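PDB 5VIA: pseudoperoxidase from Leishmania major, which binds heme b and, as a pseudoperoxidase of the peroxidase family, probably lacks ordinary peroxidase activity. Local coordinates for residues A89-I94 against A106-W111; G146-E151 against R267-S272; T182-Y187 against A261-W266. All blocks are in the same frame, centred on the assembly; numbering follows the deposited sequence.

Contact 1: residues A89-I94 against A106-W111; sequences ASLAAI and AILDQW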
loop_
_atom_site.group_PDB
_atom_site.type_symbol
_atom_site.label_atom_id
_atom_site.label_comp_id
_atom_site.label_asym_id
_atom_site.label_seq_id
_atom_site.Cartn_x
_atom_site.Cartn_y
_atom_site.Cartn_z
ATOM N N ALA A 89 -10.131 -9.748 1.753
ATOM C CA ALA A 89 -9.170 -8.847 1.128
ATOM C C ALA A 89 -8.141 -8.330 2.133
ATOM O O ALA A 89 -6.950 -8.248 1.821
ATOM C CB ALA A 89 -9.887 -7.691 0.422
ATOM N N SER A 90 -8.591 -7.994 3.341
ATOM C CA SER A 90 -7.673 -7.514 4.372
ATOM C C SER A 90 -6.694 -8.612 4.816
ATOM O O SER A 90 -5.524 -8.324 5.110
ATOM C CB SER A 90 -8.447 -6.941 5.570
ATOM O OG SER A 90 -9.164 -7.966 6.229
ATOM N N LEU A 91 -7.155 -9.861 4.841
ATOM C CA LEU A 91 -6.297 -10.992 5.220
ATOM C C LEU A 91 -5.267 -11.331 4.137
ATOM O O LEU A 91 -4.152 -11.795 4.436
ATOM C CB LEU A 91 -7.144 -12.227 5.547
ATOM C CG LEU A 91 -7.922 -12.162 6.859
ATOM C CD1 LEU A 91 -8.836 -13.346 7.008
ATOM C CD2 LEU A 91 -6.982 -12.087 8.039
ATOM N N ALA A 92 -5.646 -11.108 2.881
ATOM C CA ALA A 92 -4.729 -11.281 1.758
ATOM C C ALA A 92 -3.617 -10.236 1.788
ATOM O O ALA A 92 -2.482 -10.537 1.453
ATOM C CB ALA A 92 -5.482 -11.235 0.431
ATOM N N ALA A 93 -3.948 -9.004 2.172
ATOM C CA ALA A 93 -2.937 -7.964 2.307
ATOM C C ALA A 93 -1.979 -8.344 3.425
ATOM O O ALA A 93 -0.755 -8.237 3.278
ATOM C CB ALA A 93 -3.587 -6.600 2.599
ATOM N N ILE A 94 -2.544 -8.792 4.546
ATOM C CA ILE A 94 -1.743 -9.235 5.685
ATOM C C ILE A 94 -0.849 -10.405 5.275
ATOM O O ILE A 94 0.307 -10.489 5.683
ATOM C CB ILE A 94 -2.657 -9.610 6.890
ATOM C CG1 ILE A 94 -3.307 -8.349 7.481
ATOM C CG2 ILE A 94 -1.883 -10.329 7.986
ATOM C CD1 ILE A 94 -4.413 -8.653 8.484
ATOM N N ALA A 106 1.409 -8.563 14.975
ATOM C CA ALA A 106 0.440 -7.764 15.724
ATOM C C ALA A 106 -0.788 -7.435 14.883
ATOM O O ALA A 106 -1.910 -7.416 15.394
ATOM C CB ALA A 106 1.084 -6.488 16.229
ATOM N N ILE A 107 -0.587 -7.159 13.595
ATOM C CA ILE A 107 -1.716 -6.886 12.706
ATOM C C ILE A 107 -2.643 -8.098 12.679
ATOM O O ILE A 107 -3.864 -7.962 12.762
ATOM C CB ILE A 107 -1.273 -6.597 11.256
ATOM C CG1 ILE A 107 -0.269 -5.443 11.191
ATOM C CG2 ILE A 107 -2.475 -6.272 10.401
ATOM C CD1 ILE A 107 0.364 -5.252 9.789
ATOM N N LEU A 108 -2.059 -9.287 12.554
ATOM C CA LEU A 108 -2.864 -10.505 12.496
ATOM C C LEU A 108 -3.511 -10.821 13.844
ATOM O O LEU A 108 -4.702 -11.137 13.905
ATOM C CB LEU A 108 -2.036 -11.692 12.004
ATOM C CG LEU A 108 -2.849 -12.970 11.802
ATOM C CD1 LEU A 108 -4.041 -12.695 10.894
ATOM C CD2 LEU A 108 -1.983 -14.083 11.232
ATOM N N ASP A 109 -2.735 -10.716 14.919
ATOM C CA ASP A 109 -3.240 -11.003 16.265
ATOM C C ASP A 109 -4.409 -10.102 16.675
ATOM O O ASP A 109 -5.312 -10.538 17.390
ATOM C CB ASP A 109 -2.112 -10.903 17.295
ATOM C CG ASP A 109 -2.583 -11.204 18.706
ATOM O OD1 ASP A 109 -2.850 -12.388 19.013
ATOM O OD2 ASP A 109 -2.681 -10.253 19.510
ATOM N N GLN A 110 -4.396 -8.857 16.210
ATOM C CA GLN A 110 -5.428 -7.886 16.558
ATOM C C GLN A 110 -6.486 -7.735 15.473
ATOM O O GLN A 110 -7.385 -6.899 15.595
ATOM C CB GLN A 110 -4.801 -6.516 16.823
ATOM C CG GLN A 110 -4.040 -6.396 18.133
ATOM C CD GLN A 110 -3.348 -5.047 18.269
ATOM O OE1 GLN A 110 -3.597 -4.119 17.487
ATOM N NE2 GLN A 110 -2.468 -4.934 19.256
ATOM N N TRP A 111 -6.365 -8.526 14.406
ATOM C CA TRP A 111 -7.304 -8.460 13.285
ATOM C C TRP A 111 -8.744 -8.643 13.757
ATOM O O TRP A 111 -9.045 -9.533 14.561
ATOM C CB TRP A 111 -6.966 -9.527 12.235
ATOM C CG TRP A 111 -7.801 -9.418 10.989
ATOM C CD1 TRP A 111 -7.656 -8.507 9.978
ATOM C CD2 TRP A 111 -8.911 -10.247 10.626
ATOM N NE1 TRP A 111 -8.606 -8.726 9.005
ATOM C CE2 TRP A 111 -9.390 -9.787 9.382
ATOM C CE3 TRP A 111 -9.548 -11.333 11.235
ATOM C CZ2 TRP A 111 -10.476 -10.380 8.735
ATOM C CZ3 TRP A 111 -10.620 -11.922 10.589
ATOM C CH2 TRP A 111 -11.077 -11.442 9.354
#

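Contact 2: residues G146-E151 against R267-S272; sequences GLTEAE and REQFQS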
loop_
_atom_site.group_PDB
_atom_site.type_symbol
_atom_site.label_atom_id
_atom_site.label_comp_id
_atom_site.label_asym_id
_atom_site.label_seq_id
_atom_site.Cartn_x
_atom_site.Cartn_y
_atom_site.Cartn_z
ATOM N N GLY A 146 -7.663 8.139 10.804
ATOM C CA GLY A 146 -7.151 9.099 11.764
ATOM C C GLY A 146 -5.770 8.695 12.245
ATOM O O GLY A 146 -5.574 8.429 13.436
ATOM N N LEU A 147 -4.820 8.637 11.310
ATOM C CA LEU A 147 -3.445 8.268 11.623
ATOM C C LEU A 147 -2.671 9.453 12.203
ATOM O O LEU A 147 -2.921 10.607 11.825
ATOM C CB LEU A 147 -2.724 7.801 10.342
ATOM C CG LEU A 147 -3.332 6.684 9.508
ATOM C CD1 LEU A 147 -2.302 6.210 8.485
ATOM C CD2 LEU A 147 -3.713 5.550 10.386
ATOM N N THR A 148 -1.731 9.169 13.108
ATOM C CA THR A 148 -0.771 10.168 13.585
ATOM C C THR A 148 0.262 10.361 12.477
ATOM O O THR A 148 0.310 9.561 11.529
ATOM C CB THR A 148 0.001 9.678 14.816
ATOM O OG1 THR A 148 0.767 8.516 14.447
ATOM C CG2 THR A 148 -0.952 9.327 15.964
ATOM N N GLU A 149 1.112 11.378 12.596
ATOM C CA GLU A 149 2.147 11.547 11.575
ATOM C C GLU A 149 3.137 10.376 11.577
ATOM O O GLU A 149 3.602 9.942 10.519
ATOM C CB GLU A 149 2.865 12.906 11.668
ATOM C CG GLU A 149 3.821 13.089 10.469
ATOM C CD GLU A 149 4.343 14.496 10.281
ATOM O OE1 GLU A 149 4.836 15.093 11.260
ATOM O OE2 GLU A 149 4.274 15.002 9.135
ATOM N N ALA A 150 3.430 9.842 12.758
ATOM C CA ALA A 150 4.295 8.665 12.870
ATOM C C ALA A 150 3.730 7.472 12.090
ATOM O O ALA A 150 4.467 6.770 11.388
ATOM C CB ALA A 150 4.494 8.298 14.333
ATOM N N GLU A 151 2.421 7.253 12.208
ATOM C CA GLU A 151 1.762 6.156 11.506
ATOM C C GLU A 151 1.753 6.390 9.995
ATOM O O GLU A 151 1.979 5.452 9.216
ATOM C CB GLU A 151 0.338 5.946 12.045
ATOM C CG GLU A 151 0.296 5.241 13.415
ATOM C CD GLU A 151 -1.038 5.400 14.142
ATOM O OE1 GLU A 151 -1.800 6.343 13.825
ATOM O OE2 GLU A 151 -1.316 4.588 15.059
ATOM N N ARG A 267 8.599 -0.889 13.177
ATOM C CA ARG A 267 7.682 -2.035 13.122
ATOM C C ARG A 267 6.417 -1.815 13.960
ATOM O O ARG A 267 5.305 -2.194 13.562
ATOM C CB ARG A 267 8.375 -3.321 13.568
ATOM C CG ARG A 267 9.351 -3.887 12.536
ATOM C CD ARG A 267 9.743 -5.324 12.864
ATOM N NE ARG A 267 10.466 -5.436 14.124
ATOM C CZ ARG A 267 11.783 -5.605 14.215
ATOM N NH1 ARG A 267 12.519 -5.684 13.113
ATOM N NH2 ARG A 267 12.368 -5.701 15.403
ATOM N N GLU A 268 6.590 -1.199 15.121
ATOM C CA GLU A 268 5.456 -0.926 16.000
ATOM C C GLU A 268 4.472 0.026 15.333
ATOM O O GLU A 268 3.265 -0.240 15.280
ATOM C CB GLU A 268 5.949 -0.317 17.312
ATOM C CG GLU A 268 4.830 0.107 18.235
ATOM C CD GLU A 268 5.332 0.906 19.415
ATOM O OE1 GLU A 268 5.299 0.371 20.547
ATOM O OE2 GLU A 268 5.756 2.069 19.210
ATOM N N GLN A 269 4.998 1.134 14.818
ATOM C CA GLN A 269 4.175 2.160 14.177
ATOM C C GLN A 269 3.531 1.649 12.881
ATOM O O GLN A 269 2.391 1.998 12.555
ATOM C CB GLN A 269 5.032 3.403 13.920
ATOM C CG GLN A 269 5.553 4.034 15.215
ATOM C CD GLN A 269 4.415 4.565 16.070
ATOM O OE1 GLN A 269 3.475 5.167 15.547
ATOM N NE2 GLN A 269 4.488 4.343 17.389
ATOM N N PHE A 270 4.264 0.813 12.150
ATOM C CA PHE A 270 3.757 0.247 10.906
ATOM C C PHE A 270 2.516 -0.591 11.164
ATOM O O PHE A 270 1.504 -0.448 10.484
ATOM C CB PHE A 270 4.834 -0.638 10.237
ATOM C CG PHE A 270 4.346 -1.341 8.998
ATOM C CD1 PHE A 270 4.310 -0.680 7.786
ATOM C CD2 PHE A 270 3.904 -2.661 9.055
ATOM C CE1 PHE A 270 3.845 -1.319 6.634
ATOM C CE2 PHE A 270 3.444 -3.314 7.906
ATOM C CZ PHE A 270 3.421 -2.637 6.697
ATOM N N GLN A 271 2.593 -1.478 12.147
ATOM C CA GLN A 271 1.497 -2.404 12.386
ATOM C C GLN A 271 0.297 -1.649 12.918
ATOM O O GLN A 271 -0.846 -1.948 12.560
ATOM C CB GLN A 271 1.934 -3.542 13.322
ATOM C CG GLN A 271 3.051 -4.406 12.705
ATOM C CD GLN A 271 3.394 -5.617 13.539
ATOM O OE1 GLN A 271 2.744 -6.655 13.433
ATOM N NE2 GLN A 271 4.430 -5.500 14.361
ATOM N N SER A 272 0.552 -0.648 13.750
ATOM C CA SER A 272 -0.533 0.175 14.252
ATOM C C SER A 272 -1.222 0.942 13.118
ATOM O O SER A 272 -2.455 0.999 13.042
ATOM C CB SER A 272 -0.014 1.133 15.329
ATOM O OG SER A 272 -0.995 2.103 15.606
HETATM O O HOH W 1 1.698 6.996 16.532
#

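Contact 3: residues T182-Y187 against A261-W266; sequences TLNNRY and ADEELW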
loop_
_atom_site.group_PDB
_atom_site.type_symbol
_atom_site.label_atom_id
_atom_site.label_comp_id
_atom_site.label_asym_id
_atom_site.label_seq_id
_atom_site.Cartn_x
_atom_site.Cartn_y
_atom_site.Cartn_z
ATOM N N THR A 182 11.504 -7.633 0.354
ATOM C CA THR A 182 11.569 -7.523 1.826
ATOM C C THR A 182 10.932 -6.224 2.311
ATOM O O THR A 182 11.414 -5.126 1.986
ATOM C CB THR A 182 13.016 -7.624 2.343
ATOM O OG1 THR A 182 13.613 -8.832 1.852
ATOM C CG2 THR A 182 13.051 -7.667 3.846
ATOM N N LEU A 183 9.850 -6.335 3.082
ATOM C CA LEU A 183 9.177 -5.137 3.577
ATOM C C LEU A 183 9.790 -4.749 4.919
ATOM O O LEU A 183 9.412 -5.276 5.967
ATOM C CB LEU A 183 7.664 -5.346 3.698
ATOM C CG LEU A 183 6.750 -4.110 3.626
ATOM C CD1 LEU A 183 5.272 -4.501 3.634
ATOM C CD2 LEU A 183 7.029 -3.117 4.752
ATOM N N ASN A 184 10.746 -3.834 4.868
ATOM C CA ASN A 184 11.371 -3.315 6.082
ATOM C C ASN A 184 11.638 -1.818 5.971
ATOM O O ASN A 184 11.096 -1.154 5.091
ATOM C CB ASN A 184 12.650 -4.087 6.415
ATOM C CG ASN A 184 13.713 -3.949 5.344
ATOM O OD1 ASN A 184 13.631 -3.079 4.469
ATOM N ND2 ASN A 184 14.719 -4.816 5.401
ATOM N N ASN A 185 12.485 -1.299 6.854
ATOM C CA ASN A 185 12.726 0.143 6.918
ATOM C C ASN A 185 13.795 0.633 5.941
ATOM O O ASN A 185 14.315 1.738 6.086
ATOM C CB ASN A 185 13.115 0.545 8.342
ATOM C CG ASN A 185 14.405 -0.097 8.795
ATOM O OD1 ASN A 185 14.775 -1.166 8.313
ATOM N ND2 ASN A 185 15.107 0.554 9.722
ATOM N N ARG A 186 14.128 -0.183 4.945
ATOM C CA ARG A 186 15.156 0.213 3.989
ATOM C C ARG A 186 14.704 1.431 3.179
ATOM O O ARG A 186 15.521 2.239 2.758
ATOM C CB ARG A 186 15.508 -0.958 3.060
ATOM C CG ARG A 186 16.843 -0.771 2.349
ATOM C CD ARG A 186 17.324 -2.044 1.637
ATOM N NE ARG A 186 18.314 -1.692 0.618
ATOM C CZ ARG A 186 17.991 -1.259 -0.598
ATOM N NH1 ARG A 186 16.716 -1.143 -0.943
ATOM N NH2 ARG A 186 18.939 -0.935 -1.458
ATOM N N TYR A 187 13.396 1.548 2.978
ATOM C CA TYR A 187 12.789 2.697 2.309
ATOM C C TYR A 187 13.340 4.030 2.837
ATOM O O TYR A 187 13.784 4.889 2.065
ATOM C CB TYR A 187 11.263 2.629 2.490
ATOM C CG TYR A 187 10.507 3.878 2.097
ATOM C CD1 TYR A 187 10.214 4.158 0.762
ATOM C CD2 TYR A 187 10.064 4.771 3.063
ATOM C CE1 TYR A 187 9.506 5.316 0.404
ATOM C CE2 TYR A 187 9.359 5.923 2.717
ATOM C CZ TYR A 187 9.085 6.189 1.390
ATOM O OH TYR A 187 8.392 7.336 1.062
ATOM N N ALA A 261 16.989 4.421 11.406
ATOM C CA ALA A 261 17.933 3.979 12.421
ATOM C C ALA A 261 17.324 2.993 13.417
ATOM O O ALA A 261 18.058 2.238 14.066
ATOM C CB ALA A 261 18.493 5.182 13.169
ATOM N N ASP A 262 15.995 3.024 13.553
ATOM C CA ASP A 262 15.297 2.301 14.620
ATOM C C ASP A 262 14.204 1.403 14.039
ATOM O O ASP A 262 13.025 1.776 14.003
ATOM C CB ASP A 262 14.700 3.293 15.637
ATOM C CG ASP A 262 14.251 2.621 16.927
ATOM O OD1 ASP A 262 14.015 1.393 16.915
ATOM O OD2 ASP A 262 14.127 3.321 17.958
ATOM N N GLU A 263 14.599 0.215 13.590
ATOM C CA GLU A 263 13.664 -0.704 12.941
ATOM C C GLU A 263 12.573 -1.171 13.896
ATOM O O GLU A 263 11.428 -1.372 13.491
ATOM C CB GLU A 263 14.408 -1.916 12.372
ATOM C CG GLU A 263 13.511 -2.807 11.526
ATOM C CD GLU A 263 14.296 -3.836 10.741
ATOM O OE1 GLU A 263 15.432 -4.172 11.153
ATOM O OE2 GLU A 263 13.761 -4.303 9.712
ATOM N N GLU A 264 12.925 -1.334 15.168
ATOM C CA GLU A 264 11.952 -1.792 16.155
ATOM C C GLU A 264 10.804 -0.788 16.309
ATOM O O GLU A 264 9.623 -1.172 16.336
ATOM C CB GLU A 264 12.633 -2.045 17.503
ATOM C CG GLU A 264 11.669 -2.465 18.605
ATOM C CD GLU A 264 12.354 -2.641 19.950
ATOM O OE1 GLU A 264 13.597 -2.505 20.023
ATOM O OE2 GLU A 264 11.643 -2.914 20.941
ATOM N N LEU A 265 11.149 0.493 16.411
ATOM C CA LEU A 265 10.130 1.534 16.529
ATOM C C LEU A 265 9.285 1.556 15.267
ATOM O O LEU A 265 8.058 1.635 15.341
ATOM C CB LEU A 265 10.764 2.903 16.749
ATOM C CG LEU A 265 9.770 4.069 16.712
ATOM C CD1 LEU A 265 8.729 3.950 17.822
ATOM C CD2 LEU A 265 10.505 5.387 16.817
ATOM N N TRP A 266 9.940 1.470 14.108
ATOM C CA TRP A 266 9.201 1.465 12.854
ATOM C C TRP A 266 8.189 0.321 12.789
ATOM O O TRP A 266 7.042 0.537 12.388
ATOM C CB TRP A 266 10.117 1.426 11.621
ATOM C CG TRP A 266 9.308 1.083 10.397
ATOM C CD1 TRP A 266 8.485 1.916 9.695
ATOM C CD2 TRP A 266 9.195 -0.209 9.778
ATOM N NE1 TRP A 266 7.886 1.225 8.660
ATOM C CE2 TRP A 266 8.306 -0.079 8.694
ATOM C CE3 TRP A 266 9.775 -1.456 10.033
ATOM C CZ2 TRP A 266 7.972 -1.152 7.872
ATOM C CZ3 TRP A 266 9.453 -2.519 9.211
ATOM C CH2 TRP A 266 8.561 -2.362 8.143
HETATM O O HOH W 2 14.445 -6.901 7.655
#

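Contact 1: residues A89-I94 against A106-W111
L91 and W111 make the apolar centre: the leucine crosses one face of the indole at about a right angle. L91 CD2 stands 3.7 Å from the centroid of the five-membered ring of W111 and 15° off its normal, a CH-pi contact. The other branch reaches over the six-membered part, where L91 CD1 comes within 3.8 Å of W111 CH2. With L91 CG beside the backbone N and anti to the carbonyl carbon (chi1 -72°), the branched end turns onto the ring, although CB itself does not aim at segment 106-111. The same CD2 methyl also meets L108 CD1, at 4.1 Å.

I94 fills the rest of the apolar layer. Its CD1 comes to W111 CD1 obliquely, at 3.6 Å, while I94 and I107 slide past each other in opposite directions, with I94 CD1 3.6 Å from I107 CG2. On its other branch I94 CG2 approaches L108 CB at 4.2 Å.

At the polar edge W111 NE1 donates to S90 OG over 2.9 Å, with an N-H...O angle of 154° and the oxygen close to the ring plane. S90 OG is also bonded to the carbonyl of D87, so the hydroxyl is gripped twice. This bond at its edge and the leucine on its face together fix how the buried indole is turned.

The contact closes the turn between two consecutive helices: helix 85-99 packs on the short helix 105-109 and on W111 just beyond it. V19 and V20 of helix 16-29 touch L91, and R16 touches L108 and W111. Helix 263-279 meets the layer through F274 and T275 at I107 and I278 at I94, and W111 leads straight into strand 112-113, with Y288 touching its side chain.

Contact 2: residues G146-E151 against R267-S272
E151 and Q269 cross at about a right angle, with carboxylate and amide planes 36° apart. The glutamine chain leaves beside its backbone N and bends at chi2 (-65°), which carries its amide back over the start of helix 149-155. There Q269 OE1 lies 3.5 Å from A150 CB and 3.8 Å from E151 CG. E151 instead runs extended past it to S272, whose hydroxyl donates to E151 OE2 over a short 2.6 Å, on the anti side of the carboxylate and 22° out of its plane.

The other oxygen belongs to a capping box that starts helix 149-155. T148 N donates to E151 OE1 at 2.9 Å, again on the anti side, and E151 N returns a bond to T148 OG1 at 3.1 Å. K276, one turn beyond S272, forms a salt bridge with E151 OE1, so both oxygens of this buried carboxylate are engaged and its negative charge is probably favoured. On the outer side a water links the two segments: it donates to Q269 OE1 at 2.7 Å and is hydrogen-bonded to T148 OG1. Y259 of helix 250-261 packs on Q269 and takes part in a hydrogen bond to the carbonyl of A150.

Contact 3: residues T182-Y187 against A261-W266
W266 meets the chain of L183 to N185 with one face and an edge of its indole. Backbone, more than side chain, covers the face: N184 C lies 3.8 Å above the ring plane and N185 N beside it, both offset toward the rim. At the edge the carbonyl of L183 sits near the ring plane, L183 O being 3.7 Å from W266 CH2. L183 itself crosses the indole at about a right angle, bringing L183 CD2 to 3.8 Å from W266 CH2. N185 N is buried under the ring without a polar partner.

Next to this, N185 and E263 cross at about a right angle, with their amide and carboxylate planes only 18° apart. N185 OD1 and E263 OE2 are 3.6 Å from each other, two acceptors in packing contact; the amide nitrogen, ND2, is bonded instead to the carbonyl of Y259. E263 OE2 also rests 3.5 Å from N184 CB, and a water accepts from N184 ND2 and donates weakly to E263 OE2.

The turn is held from within. N184 forms an Asx turn, its OD1 accepting from R186 N at 3.0 Å with the donor well above the carbonyl plane; N184 CG stands between the backbone N and the carbonyl carbon (chi1 63°), which folds the amide back over the start of helix 186-194. On the other segment, D262 separates helix 250-261 from helix 263-279 and N-caps the latter, D262 OD1 accepting from L265 N.

Further out, W266 NE1 is bonded to the carbonyl of A154, which fixes the ring's rotation, and Y259 meets the indole edge to face. L183 shares backbone bonding with L100, and its side chain is about 8 Å from the side chain of H159, an axial ligand of the heme iron.

Helix 263-279 ties the three contacts together. Contact 3 uses its N-terminal start and contact 2 the turns that follow, their centres 13 Å apart, and F270 CZ of 267-272 touches L183 CD1 of 182-187 at 4.0 Å. Contact 1, 15 Å from contact 2 and 19 Å from contact 3, joins helices 85-99 and 105-109; it meets contact 2 where Q271 OE1 probably accepts from A106 N at 2.8 Å. Along the chain contact 1 closes first, and the span bridged by contact 3 lies within that bridged by contact 2. One late helix thus packs against earlier parts of the chain, and contact 3, through L183, comes nearest the heme.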